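Local coordinates for taurine dioxygenase (Burkholderia ambifaria, PDB 5VN6), which probably catalyses the iron- and 2-oxoglutarate-dependent oxygenation of taurine, at residues Asn26-Val31 / Gln55-Ala60; Gly131-Ala136 / Trp249-Asn254; Leu201-Phe206 / Tyr235-Ala240. All blocks are in the same frame, centred on the assembly; numbering follows the deposited sequence.

Contact 1. Residues Asn26-Val31 / Gln55-Ala60; sequences NLADAV and QDITRA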
ATOM      1  N   ASN A  26     -15.066  19.786  16.424  1.00 58.71           N
ATOM      2  CA  ASN A  26     -16.371  19.592  15.815  1.00 55.33           C
ATOM      3  C   ASN A  26     -16.367  20.427  14.544  1.00 52.36           C
ATOM      4  O   ASN A  26     -16.223  21.652  14.610  1.00 49.03           O
ATOM      5  CB  ASN A  26     -17.500  20.034  16.747  1.00 60.38           C
ATOM      6  CG  ASN A  26     -18.871  19.653  16.221  1.00 66.04           C
ATOM      7  OD1 ASN A  26     -19.100  19.628  15.009  1.00 67.31           O
ATOM      8  ND2 ASN A  26     -19.812  19.423  17.134  1.00 67.93           N
ATOM      9  N   LEU A  27     -16.503  19.761  13.393  1.00 51.21           N
ATOM     10  CA  LEU A  27     -16.431  20.469  12.121  1.00 51.36           C
ATOM     11  C   LEU A  27     -17.488  21.548  12.041  1.00 51.67           C
ATOM     12  O   LEU A  27     -17.270  22.575  11.394  1.00 59.13           O
ATOM     13  CB  LEU A  27     -16.566  19.490  10.952  1.00 50.04           C
ATOM     14  CG  LEU A  27     -15.321  18.629  10.736  1.00 51.08           C
ATOM     15  CD1 LEU A  27     -15.438  17.797   9.466  1.00 52.25           C
ATOM     16  CD2 LEU A  27     -14.071  19.517  10.695  1.00 50.60           C
ATOM     17  N   ALA A  28     -18.631  21.335  12.704  1.00 48.49           N
ATOM     18  CA  ALA A  28     -19.697  22.335  12.719  1.00 53.24           C
ATOM     19  C   ALA A  28     -19.202  23.663  13.267  1.00 55.73           C
ATOM     20  O   ALA A  28     -19.624  24.733  12.806  1.00 54.95           O
ATOM     21  CB  ALA A  28     -20.885  21.841  13.547  1.00 47.97           C
ATOM     22  N   ASP A  29     -18.332  23.616  14.279  1.00 52.08           N
ATOM     23  CA  ASP A  29     -17.850  24.853  14.879  1.00 53.87           C
ATOM     24  C   ASP A  29     -16.961  25.636  13.920  1.00 55.64           C
ATOM     25  O   ASP A  29     -16.882  26.863  14.018  1.00 59.90           O
ATOM     26  CB  ASP A  29     -17.117  24.545  16.186  1.00 59.12           C
ATOM     27  CG  ASP A  29     -18.033  23.945  17.247  1.00 64.15           C
ATOM     28  OD1 ASP A  29     -19.271  24.102  17.153  1.00 67.57           O
ATOM     29  OD2 ASP A  29     -17.512  23.318  18.188  1.00 66.10           O
ATOM     30  N   ALA A  30     -16.281  24.956  12.993  1.00 54.00           N
ATOM     31  CA  ALA A  30     -15.405  25.646  12.055  1.00 49.20           C
ATOM     32  C   ALA A  30     -16.174  26.447  11.016  1.00 55.28           C
ATOM     33  O   ALA A  30     -15.574  27.266  10.311  1.00 52.47           O
ATOM     34  CB  ALA A  30     -14.481  24.656  11.360  1.00 42.85           C
ATOM     35  N   VAL A  31     -17.476  26.213  10.875  1.00 56.66           N
ATOM     36  CA  VAL A  31     -18.251  27.014   9.934  1.00 59.34           C
ATOM     37  C   VAL A  31     -18.185  28.492  10.308  1.00 60.16           C
ATOM     38  O   VAL A  31     -17.940  29.348   9.451  1.00 61.54           O
ATOM     39  CB  VAL A  31     -19.697  26.500   9.856  1.00 62.34           C
ATOM     40  CG1 VAL A  31     -20.485  27.340   8.868  1.00 67.25           C
ATOM     41  CG2 VAL A  31     -19.697  25.031   9.418  1.00 57.35           C
ATOM     42  N   GLN A  55     -18.103  12.649  13.809  1.00 49.62           N
ATOM     43  CA  GLN A  55     -18.576  13.938  13.322  1.00 52.14           C
ATOM     44  C   GLN A  55     -20.078  13.818  13.117  1.00 55.38           C
ATOM     45  O   GLN A  55     -20.560  13.508  12.022  1.00 52.45           O
ATOM     46  CB  GLN A  55     -17.841  14.346  12.053  1.00 48.31           C
ATOM     47  CG  GLN A  55     -16.375  14.698  12.281  1.00 44.58           C
ATOM     48  CD  GLN A  55     -16.201  15.737  13.371  1.00 49.27           C
ATOM     49  OE1 GLN A  55     -16.535  16.919  13.187  1.00 49.69           O
ATOM     50  NE2 GLN A  55     -15.688  15.304  14.519  1.00 45.54           N
ATOM     51  N   ASP A  56     -20.823  14.054  14.199  1.00 55.99           N
ATOM     52  CA  ASP A  56     -22.280  14.056  14.160  1.00 63.28           C
ATOM     53  C   ASP A  56     -22.717  15.448  13.726  1.00 67.04           C
ATOM     54  O   ASP A  56     -22.919  16.346  14.544  1.00 65.60           O
ATOM     55  CB  ASP A  56     -22.851  13.680  15.519  1.00 69.51           C
ATOM     56  CG  ASP A  56     -24.369  13.662  15.526  1.00 84.55           C
ATOM     57  OD1 ASP A  56     -24.956  12.832  14.796  1.00 88.35           O
ATOM     58  OD2 ASP A  56     -24.973  14.470  16.264  1.00 91.58           O
ATOM     59  N   ILE A  57     -22.924  15.612  12.421  1.00 64.57           N
ATOM     60  CA  ILE A  57     -23.179  16.918  11.833  1.00 62.12           C
ATOM     61  C   ILE A  57     -24.312  16.771  10.832  1.00 64.07           C
ATOM     62  O   ILE A  57     -24.650  15.670  10.392  1.00 68.96           O
ATOM     63  CB  ILE A  57     -21.931  17.509  11.135  1.00 56.92           C
ATOM     64  CG1 ILE A  57     -21.455  16.580  10.009  1.00 51.29           C
ATOM     65  CG2 ILE A  57     -20.804  17.718  12.149  1.00 53.62           C
ATOM     66  CD1 ILE A  57     -20.269  17.116   9.210  1.00 47.19           C
ATOM     67  N   THR A  58     -24.885  17.902  10.457  1.00 54.82           N
ATOM     68  CA  THR A  58     -25.930  17.896   9.454  1.00 48.82           C
ATOM     69  C   THR A  58     -25.318  18.067   8.077  1.00 52.53           C
ATOM     70  O   THR A  58     -24.156  18.454   7.924  1.00 54.26           O
ATOM     71  CB  THR A  58     -26.928  19.017   9.720  1.00 55.69           C
ATOM     72  OG1 THR A  58     -26.339  20.267   9.339  1.00 52.89           O
ATOM     73  CG2 THR A  58     -27.268  19.068  11.206  1.00 54.03           C
ATOM     74  N   ARG A  59     -26.109  17.729   7.062  1.00 53.43           N
ATOM     75  CA  ARG A  59     -25.631  17.871   5.695  1.00 56.94           C
ATOM     76  C   ARG A  59     -25.390  19.333   5.347  1.00 54.48           C
ATOM     77  O   ARG A  59     -24.417  19.660   4.654  1.00 53.47           O
ATOM     78  CB  ARG A  59     -26.615  17.193   4.745  1.00 65.90           C
ATOM     79  CG  ARG A  59     -26.758  15.706   5.093  1.00 70.45           C
ATOM     80  CD  ARG A  59     -27.908  15.022   4.376  1.00 82.62           C
ATOM     81  NE  ARG A  59     -27.754  13.566   4.354  1.00 85.04           N
ATOM     82  CZ  ARG A  59     -27.810  12.780   5.428  1.00 88.03           C
ATOM     83  NH1 ARG A  59     -28.011  13.299   6.635  1.00 92.67           N
ATOM     84  NH2 ARG A  59     -27.660  11.468   5.294  1.00 85.06           N
ATOM     85  N   ALA A  60     -26.245  20.235   5.848  1.00 57.76           N
ATOM     86  CA  ALA A  60     -25.988  21.656   5.656  1.00 48.42           C
ATOM     87  C   ALA A  60     -24.642  22.043   6.265  1.00 48.67           C
ATOM     88  O   ALA A  60     -23.872  22.791   5.653  1.00 54.47           O
ATOM     89  CB  ALA A  60     -27.133  22.495   6.238  1.00 49.42           C
TER

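Contact 2. Residues Gly131-Ala136 / Trp249-Asn254; sequences GDTMWA and WRWKKN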
ATOM      1  N   GLY A 131     -13.135  -1.920   3.142  1.00 44.44           N
ATOM      2  CA  GLY A 131     -13.382  -0.637   2.509  1.00 46.31           C
ATOM      3  C   GLY A 131     -12.521   0.517   2.977  1.00 45.30           C
ATOM      4  O   GLY A 131     -12.965   1.672   2.915  1.00 41.83           O
ATOM      5  N   ASP A 132     -11.303   0.241   3.448  1.00 38.54           N
ATOM      6  CA  ASP A 132     -10.367   1.299   3.817  1.00 33.97           C
ATOM      7  C   ASP A 132     -10.072   2.205   2.621  1.00 33.61           C
ATOM      8  O   ASP A 132     -10.204   1.808   1.465  1.00 33.28           O
ATOM      9  CB  ASP A 132      -9.046   0.699   4.304  1.00 33.34           C
ATOM     10  CG  ASP A 132      -9.171   0.011   5.637  1.00 36.33           C
ATOM     11  OD1 ASP A 132     -10.292  -0.028   6.190  1.00 38.07           O
ATOM     12  OD2 ASP A 132      -8.144  -0.521   6.113  1.00 35.23           O
ATOM     13  N   THR A 133      -9.630   3.429   2.905  1.00 31.96           N
ATOM     14  CA  THR A 133      -9.160   4.333   1.860  1.00 31.02           C
ATOM     15  C   THR A 133      -7.714   4.693   2.169  1.00 30.01           C
ATOM     16  O   THR A 133      -7.343   4.866   3.337  1.00 33.48           O
ATOM     17  CB  THR A 133     -10.035   5.609   1.763  1.00 30.81           C
ATOM     18  OG1 THR A 133     -11.410   5.226   1.616  1.00 34.44           O
ATOM     19  CG2 THR A 133      -9.627   6.483   0.569  1.00 28.41           C
ATOM     20  N   MET A 134      -6.892   4.772   1.130  1.00 30.00           N
ATOM     21  CA  MET A 134      -5.491   5.133   1.281  1.00 26.87           C
ATOM     22  C   MET A 134      -5.210   6.409   0.523  1.00 28.01           C
ATOM     23  O   MET A 134      -5.860   6.695  -0.484  1.00 34.78           O
ATOM     24  CB  MET A 134      -4.556   4.031   0.761  1.00 27.25           C
ATOM     25  CG  MET A 134      -4.863   2.660   1.343  1.00 30.17           C
ATOM     26  SD  MET A 134      -3.756   1.418   0.665  1.00 36.43           S
ATOM     27  CE  MET A 134      -2.185   2.038   1.255  1.00 34.62           C
ATOM     28  N   TRP A 135      -4.241   7.179   1.023  1.00 27.38           N
ATOM     29  CA  TRP A 135      -3.721   8.350   0.337  1.00 26.90           C
ATOM     30  C   TRP A 135      -2.209   8.240   0.221  1.00 28.25           C
ATOM     31  O   TRP A 135      -1.554   7.618   1.060  1.00 32.90           O
ATOM     32  CB  TRP A 135      -4.076   9.681   1.072  1.00 32.61           C
ATOM     33  CG  TRP A 135      -5.497  10.110   0.969  1.00 30.66           C
ATOM     34  CD1 TRP A 135      -5.993  11.083   0.164  1.00 26.19           C
ATOM     35  CD2 TRP A 135      -6.613   9.602   1.725  1.00 31.88           C
ATOM     36  NE1 TRP A 135      -7.347  11.214   0.358  1.00 35.34           N
ATOM     37  CE2 TRP A 135      -7.753  10.313   1.309  1.00 31.44           C
ATOM     38  CE3 TRP A 135      -6.754   8.608   2.703  1.00 31.67           C
ATOM     39  CZ2 TRP A 135      -9.027  10.071   1.837  1.00 31.74           C
ATOM     40  CZ3 TRP A 135      -8.010   8.359   3.221  1.00 33.03           C
ATOM     41  CH2 TRP A 135      -9.132   9.089   2.791  1.00 35.78           C
ATOM     42  N   ALA A 136      -1.651   8.887  -0.810  1.00 28.68           N
ATOM     43  CA  ALA A 136      -0.216   8.932  -1.031  1.00 25.80           C
ATOM     44  C   ALA A 136       0.218  10.387  -1.210  1.00 26.62           C
ATOM     45  O   ALA A 136      -0.505  11.194  -1.804  1.00 31.53           O
ATOM     46  CB  ALA A 136       0.191   8.100  -2.258  1.00 27.42           C
ATOM     47  N   TRP A 249      -6.594   4.469   6.048  1.00 38.18           N
ATOM     48  CA  TRP A 249      -7.596   4.913   7.003  1.00 31.17           C
ATOM     49  C   TRP A 249      -8.736   3.913   7.027  1.00 34.20           C
ATOM     50  O   TRP A 249      -9.198   3.467   5.970  1.00 38.09           O
ATOM     51  CB  TRP A 249      -8.111   6.309   6.637  1.00 29.70           C
ATOM     52  CG  TRP A 249      -9.239   6.838   7.470  1.00 34.79           C
ATOM     53  CD1 TRP A 249     -10.545   7.022   7.069  1.00 40.08           C
ATOM     54  CD2 TRP A 249      -9.171   7.299   8.828  1.00 38.67           C
ATOM     55  NE1 TRP A 249     -11.281   7.549   8.094  1.00 43.55           N
ATOM     56  CE2 TRP A 249     -10.472   7.728   9.187  1.00 44.23           C
ATOM     57  CE3 TRP A 249      -8.146   7.373   9.780  1.00 41.15           C
ATOM     58  CZ2 TRP A 249     -10.768   8.252  10.453  1.00 41.20           C
ATOM     59  CZ3 TRP A 249      -8.447   7.885  11.050  1.00 39.27           C
ATOM     60  CH2 TRP A 249      -9.747   8.325  11.364  1.00 43.93           C
ATOM     61  N   ARG A 250      -9.168   3.547   8.231  1.00 33.16           N
ATOM     62  CA  ARG A 250     -10.290   2.638   8.418  1.00 34.33           C
ATOM     63  C   ARG A 250     -11.513   3.438   8.827  1.00 38.58           C
ATOM     64  O   ARG A 250     -11.456   4.208   9.790  1.00 43.70           O
ATOM     65  CB  ARG A 250      -9.983   1.585   9.476  1.00 40.50           C
ATOM     66  CG  ARG A 250     -11.110   0.599   9.621  1.00 42.40           C
ATOM     67  CD  ARG A 250     -10.704  -0.568  10.504  1.00 46.10           C
ATOM     68  NE  ARG A 250     -11.838  -1.437  10.753  1.00 49.35           N
ATOM     69  CZ  ARG A 250     -11.782  -2.552  11.476  1.00 49.28           C
ATOM     70  NH1 ARG A 250     -10.633  -2.938  12.027  1.00 44.38           N
ATOM     71  NH2 ARG A 250     -12.878  -3.277  11.640  1.00 44.71           N
ATOM     72  N   TRP A 251     -12.603   3.267   8.088  1.00 44.08           N
ATOM     73  CA  TRP A 251     -13.808   4.068   8.301  1.00 45.80           C
ATOM     74  C   TRP A 251     -14.647   3.543   9.459  1.00 49.24           C
ATOM     75  O   TRP A 251     -14.730   2.335   9.701  1.00 45.25           O
ATOM     76  CB  TRP A 251     -14.665   4.092   7.036  1.00 36.70           C
ATOM     77  CG  TRP A 251     -13.992   4.783   5.901  1.00 35.12           C
ATOM     78  CD1 TRP A 251     -13.269   4.211   4.888  1.00 35.02           C
ATOM     79  CD2 TRP A 251     -13.937   6.202   5.689  1.00 38.78           C
ATOM     80  NE1 TRP A 251     -12.777   5.199   4.044  1.00 32.88           N
ATOM     81  CE2 TRP A 251     -13.177   6.425   4.520  1.00 33.16           C
ATOM     82  CE3 TRP A 251     -14.467   7.300   6.371  1.00 41.41           C
ATOM     83  CZ2 TRP A 251     -12.947   7.703   4.012  1.00 32.49           C
ATOM     84  CZ3 TRP A 251     -14.216   8.574   5.877  1.00 40.59           C
ATOM     85  CH2 TRP A 251     -13.464   8.761   4.706  1.00 37.59           C
ATOM     86  N   LYS A 252     -15.282   4.474  10.167  1.00 44.23           N
ATOM     87  CA  LYS A 252     -16.328   4.204  11.147  1.00 46.75           C
ATOM     88  C   LYS A 252     -17.488   5.146  10.860  1.00 54.29           C
ATOM     89  O   LYS A 252     -17.349   6.110  10.104  1.00 52.93           O
ATOM     90  CB  LYS A 252     -15.827   4.411  12.584  1.00 48.41           C
ATOM     91  CG  LYS A 252     -14.630   3.534  12.980  1.00 54.09           C
ATOM     92  CD  LYS A 252     -15.041   2.103  13.198  1.00 62.70           C
ATOM     93  CE  LYS A 252     -13.829   1.188  13.343  1.00 65.98           C
ATOM     94  NZ  LYS A 252     -14.255  -0.234  13.315  1.00 67.31           N
ATOM     95  N   LYS A 253     -18.638   4.882  11.476  1.00 52.08           N
ATOM     96  CA  LYS A 253     -19.789   5.750  11.262  1.00 48.20           C
ATOM     97  C   LYS A 253     -19.452   7.185  11.648  1.00 51.25           C
ATOM     98  O   LYS A 253     -18.817   7.432  12.676  1.00 50.61           O
ATOM     99  CB  LYS A 253     -20.989   5.262  12.067  1.00 51.18           C
ATOM    100  N   ASN A 254     -19.867   8.130  10.795  1.00 48.53           N
ATOM    101  CA  ASN A 254     -19.631   9.565  10.978  1.00 50.31           C
ATOM    102  C   ASN A 254     -18.154   9.932  11.030  1.00 48.04           C
ATOM    103  O   ASN A 254     -17.794  10.974  11.595  1.00 49.51           O
ATOM    104  CB  ASN A 254     -20.351  10.104  12.216  1.00 50.77           C
ATOM    105  CG  ASN A 254     -21.842  10.156  12.025  1.00 55.53           C
ATOM    106  OD1 ASN A 254     -22.321  10.298  10.899  1.00 55.98           O
ATOM    107  ND2 ASN A 254     -22.588  10.060  13.115  1.00 56.73           N
TER
HETATM  108  O   HOH W   1     -12.849   0.931   6.345  1.00 37.79           O

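Contact 3. Residues Leu201-Phe206 / Tyr235-Ala240; sequences LYVNAF and YLIGQA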
ATOM      1  N   LEU A 201       4.515  15.423  -8.054  1.00 32.06           N
ATOM      2  CA  LEU A 201       4.519  14.480  -9.165  1.00 31.97           C
ATOM      3  C   LEU A 201       3.076  14.241  -9.603  1.00 35.90           C
ATOM      4  O   LEU A 201       2.298  13.589  -8.894  1.00 31.60           O
ATOM      5  CB  LEU A 201       5.227  13.184  -8.777  1.00 24.57           C
ATOM      6  CG  LEU A 201       5.254  12.095  -9.855  1.00 25.75           C
ATOM      7  CD1 LEU A 201       5.908  12.593 -11.165  1.00 24.95           C
ATOM      8  CD2 LEU A 201       5.949  10.819  -9.323  1.00 28.25           C
ATOM      9  N   TYR A 202       2.724  14.762 -10.782  1.00 27.79           N
ATOM     10  CA  TYR A 202       1.330  14.850 -11.205  1.00 27.92           C
ATOM     11  C   TYR A 202       1.010  13.974 -12.420  1.00 35.22           C
ATOM     12  O   TYR A 202       0.507  14.458 -13.443  1.00 38.17           O
ATOM     13  CB  TYR A 202       0.988  16.332 -11.481  1.00 27.53           C
ATOM     14  CG  TYR A 202      -0.493  16.590 -11.457  1.00 32.48           C
ATOM     15  CD1 TYR A 202      -1.154  17.054 -12.583  1.00 34.97           C
ATOM     16  CD2 TYR A 202      -1.240  16.345 -10.298  1.00 30.65           C
ATOM     17  CE1 TYR A 202      -2.515  17.271 -12.574  1.00 36.53           C
ATOM     18  CE2 TYR A 202      -2.601  16.541 -10.284  1.00 32.68           C
ATOM     19  CZ  TYR A 202      -3.232  17.016 -11.435  1.00 39.70           C
ATOM     20  OH  TYR A 202      -4.583  17.234 -11.448  1.00 37.40           O
ATOM     21  N   VAL A 203       1.274  12.676 -12.305  1.00 29.65           N
ATOM     22  CA  VAL A 203       0.743  11.662 -13.210  1.00 34.52           C
ATOM     23  C   VAL A 203       0.138  10.554 -12.354  1.00 31.76           C
ATOM     24  O   VAL A 203       0.597  10.287 -11.240  1.00 28.04           O
ATOM     25  CB  VAL A 203       1.822  11.106 -14.168  1.00 28.70           C
ATOM     26  CG1 VAL A 203       2.261  12.205 -15.161  1.00 28.90           C
ATOM     27  CG2 VAL A 203       3.043  10.543 -13.365  1.00 22.86           C
ATOM     28  N   ASN A 204      -0.914   9.922 -12.860  1.00 28.31           N
ATOM     29  CA  ASN A 204      -1.630   8.916 -12.076  1.00 28.40           C
ATOM     30  C   ASN A 204      -2.319   7.944 -13.035  1.00 30.50           C
ATOM     31  O   ASN A 204      -2.046   7.939 -14.241  1.00 27.18           O
ATOM     32  CB  ASN A 204      -2.611   9.583 -11.092  1.00 24.39           C
ATOM     33  CG  ASN A 204      -3.830  10.203 -11.776  1.00 33.73           C
ATOM     34  OD1 ASN A 204      -4.792   9.507 -12.080  1.00 37.91           O
ATOM     35  ND2 ASN A 204      -3.815  11.520 -11.959  1.00 30.48           N
ATOM     36  N   ALA A 205      -3.240   7.132 -12.491  1.00 31.90           N
ATOM     37  CA  ALA A 205      -3.891   6.085 -13.277  1.00 36.62           C
ATOM     38  C   ALA A 205      -4.632   6.656 -14.482  1.00 34.42           C
ATOM     39  O   ALA A 205      -4.797   5.963 -15.490  1.00 33.43           O
ATOM     40  CB  ALA A 205      -4.852   5.272 -12.399  1.00 29.81           C
ATOM     41  N   PHE A 206      -5.067   7.916 -14.410  1.00 26.81           N
ATOM     42  CA  PHE A 206      -5.743   8.532 -15.545  1.00 35.28           C
ATOM     43  C   PHE A 206      -4.796   8.927 -16.668  1.00 40.61           C
ATOM     44  O   PHE A 206      -5.267   9.192 -17.775  1.00 38.29           O
ATOM     45  CB  PHE A 206      -6.511   9.787 -15.101  1.00 37.07           C
ATOM     46  CG  PHE A 206      -7.709   9.495 -14.243  1.00 38.26           C
ATOM     47  CD1 PHE A 206      -7.819  10.051 -12.977  1.00 40.58           C
ATOM     48  CD2 PHE A 206      -8.714   8.653 -14.694  1.00 38.00           C
ATOM     49  CE1 PHE A 206      -8.919   9.787 -12.178  1.00 41.81           C
ATOM     50  CE2 PHE A 206      -9.814   8.388 -13.903  1.00 46.29           C
ATOM     51  CZ  PHE A 206      -9.919   8.959 -12.636  1.00 44.25           C
ATOM     52  N   TYR A 235       7.060   4.154 -14.398  1.00 27.73           N
ATOM     53  CA  TYR A 235       7.900   4.363 -13.229  1.00 31.05           C
ATOM     54  C   TYR A 235       7.354   5.488 -12.355  1.00 30.43           C
ATOM     55  O   TYR A 235       7.331   5.374 -11.124  1.00 35.38           O
ATOM     56  CB  TYR A 235       9.332   4.664 -13.683  1.00 26.43           C
ATOM     57  CG  TYR A 235      10.238   5.157 -12.580  1.00 31.34           C
ATOM     58  CD1 TYR A 235      10.966   4.265 -11.780  1.00 29.45           C
ATOM     59  CD2 TYR A 235      10.381   6.520 -12.341  1.00 30.64           C
ATOM     60  CE1 TYR A 235      11.817   4.737 -10.767  1.00 30.02           C
ATOM     61  CE2 TYR A 235      11.215   6.987 -11.347  1.00 30.55           C
ATOM     62  CZ  TYR A 235      11.932   6.097 -10.573  1.00 30.18           C
ATOM     63  OH  TYR A 235      12.729   6.599  -9.589  1.00 30.50           O
ATOM     64  N   LEU A 236       6.903   6.576 -12.982  1.00 25.65           N
ATOM     65  CA  LEU A 236       6.355   7.711 -12.243  1.00 27.76           C
ATOM     66  C   LEU A 236       5.041   7.357 -11.543  1.00 26.31           C
ATOM     67  O   LEU A 236       4.908   7.559 -10.330  1.00 30.60           O
ATOM     68  CB  LEU A 236       6.164   8.900 -13.198  1.00 23.10           C
ATOM     69  CG  LEU A 236       7.456   9.495 -13.750  1.00 28.74           C
ATOM     70  CD1 LEU A 236       7.247  10.716 -14.713  1.00 25.88           C
ATOM     71  CD2 LEU A 236       8.422   9.867 -12.580  1.00 29.41           C
ATOM     72  N   ILE A 237       4.060   6.814 -12.277  1.00 24.86           N
ATOM     73  CA  ILE A 237       2.779   6.522 -11.634  1.00 27.92           C
ATOM     74  C   ILE A 237       2.936   5.464 -10.551  1.00 28.21           C
ATOM     75  O   ILE A 237       2.165   5.449  -9.582  1.00 27.55           O
ATOM     76  CB  ILE A 237       1.682   6.078 -12.627  1.00 29.97           C
ATOM     77  CG1 ILE A 237       1.985   4.674 -13.163  1.00 33.46           C
ATOM     78  CG2 ILE A 237       1.393   7.165 -13.708  1.00 24.06           C
ATOM     79  CD1 ILE A 237       0.773   3.971 -13.754  1.00 47.48           C
ATOM     80  N   GLY A 238       3.902   4.550 -10.700  1.00 33.85           N
ATOM     81  CA  GLY A 238       4.142   3.557  -9.664  1.00 32.92           C
ATOM     82  C   GLY A 238       4.741   4.112  -8.380  1.00 32.59           C
ATOM     83  O   GLY A 238       4.869   3.365  -7.403  1.00 29.13           O
ATOM     84  N   GLN A 239       5.184   5.368  -8.381  1.00 30.86           N
ATOM     85  CA  GLN A 239       5.707   5.955  -7.151  1.00 29.00           C
ATOM     86  C   GLN A 239       4.622   6.026  -6.087  1.00 32.81           C
ATOM     87  O   GLN A 239       4.924   5.944  -4.892  1.00 31.52           O
ATOM     88  CB  GLN A 239       6.308   7.355  -7.430  1.00 23.07           C
ATOM     89  CG  GLN A 239       7.517   7.374  -8.408  1.00 21.18           C
ATOM     90  CD  GLN A 239       8.716   6.504  -7.920  1.00 30.64           C
ATOM     91  OE1 GLN A 239       9.286   6.753  -6.848  1.00 29.68           O
ATOM     92  NE2 GLN A 239       9.082   5.490  -8.707  1.00 27.27           N
ATOM     93  N   ALA A 240       3.348   6.146  -6.497  1.00 25.47           N
ATOM     94  CA  ALA A 240       2.268   6.188  -5.518  1.00 24.11           C
ATOM     95  C   ALA A 240       2.113   4.867  -4.790  1.00 25.55           C
ATOM     96  O   ALA A 240       1.448   4.825  -3.754  1.00 28.05           O
ATOM     97  CB  ALA A 240       0.925   6.543  -6.169  1.00 23.55           C
TER

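Contact 1. Residues Asn26-Val31 / Gln55-Ala60
With CG beside the backbone N (chi1 -69°) and a bend at chi2 (-53°), the side chain of Q55 carries its amide oxygen to the backbone N of L27. There OE1 of Q55 accepts the backbone N of L27 at 2.8 Å; the bond is nearly straight and the donor lies in the carbonyl plane. The same oxygen sits 3.2 Å from CG of L27, whose side chain crosses that of Q55 at about a right angle. Because NE2 of Q55 donates to the backbone oxygens of V25 and R53, both ends of the amide have partners, which fixes its rotation. N26 works on the next amide: with CG anti to the backbone N, its OD1 reaches the backbone N of A28 at 2.9 Å, although the donor is tilted out of the carbonyl plane. The N26 and Q55 amide planes stand 88° apart, so the two groups do not stack. Beside them, CG2 of I57 approaches OD1 of N26 at 3.8 Å and CB of A28 at 4.4 Å. The evidence defines a helix N-cap: N26 caps its own helix, while Q55, from the loop between strand 49-52 and helix 59-67, takes the neighbouring N-H.

Contact 2. Residues Gly131-Ala136 / Trp249-Asn254
The indole of W251 meets T133 at its edge and W249 over one face. CD1 of W249 stands 3.6 Å above the centre of the W251 ring, and OG1 of T133 lies only 4° out of the ring plane, accepting NE1 of W251 at 2.8 Å. The W135 ring receives CG2 of T133 on one face, toward the rim, and CB of W249 at its edge, 4.0 Å from CZ3 of W135. T133 thus serves both indoles through different branches: chi1 -53° sets OG1 beside its backbone N and leaves CG2 anti to it. In the backbone, T133 and W249 form an antiparallel hydrogen-bonded pair, with W249 N to T133 O at 2.8 Å. One residue before T133, OD1 of D132 accepts from a water at 2.7 Å, and that water takes the backbone N of W251; OD2 of D132 is paired with R248 in a salt bridge. Strand 133-137 lies between strands 246-249 and 264-268, the latter carrying the metal ligand H266. In this buried aromatic cluster the indole NE1 of W251 has the T133 hydroxyl, and the D132 carboxylate has an arginine and a water, which would tend to keep it ionised.

Contact 3. Residues Leu201-Phe206 / Tyr235-Ala240
N204, whose backbone O touches CG2 of I237 at 3.6 Å, also makes the shortest polar bond here: its OD1 accepts the backbone N of F206 at 2.8 Å. An acceptor OD1 bonded to the backbone N two residues on makes this an Asx turn; the bond is nearly straight at the hydrogen, but the donor stands 53° out of the carbonyl plane. The other end of the amide is used too, since ND2 of N204 bonds to OG of S110. Across the contact the meeting is apolar. V203 turns CG2 into the angle between two helix residues, 3.5 Å from CB of L236 and 3.8 Å from CG2 of I237, crossing the latter side chain at about a right angle. L201, with CG anti to the backbone N (chi1 178°), divides its branches: CD1 meets CD2 of L236 at 4.0 Å, whereas CD2 lies 3.6 Å from the backbone O of L236 and 3.9 Å from CG of Q239. The bent Q239 chain folds its amide away from L201, so that NE2 bonds to the backbone O of Y235 at 3.0 Å and sits over the centre of the Y235 ring. Polar and apolar work are thus separated: methyl and methylene groups join the loop to L236, I237 and Q239, while OD1 and ND2 of N204 and NE2 of Q239 find partners away from the interface between the segments, and the tie of N204 to F206 and S110 probably helps to place its side chain near the metal ligand H106.

In the fold
Contacts 1 and 2 adjoin, their centres 19 Å apart, through a probable hydrogen bond from Q55 N to N254 O at 2.8 Å. Contacts 2 and 3, with centres 21 Å apart, touch where CB of A136 packs 3.8 Å from O of A240; contact 3 is nested within the loop that contact 2 closes. Contacts 1 and 3 lie on opposite sides of the chain's centre, about 24 Å apart at their nearest atoms. The bound magnesium ion, held by H106, D108 and H266, lies near contacts 2 and 3: the W135 side chain is about 4 Å from that of H266, and the N204 side chain about 4 Å from that of H106. Contact 1, its centre 23 Å from that of the chain, lies away from the metal site.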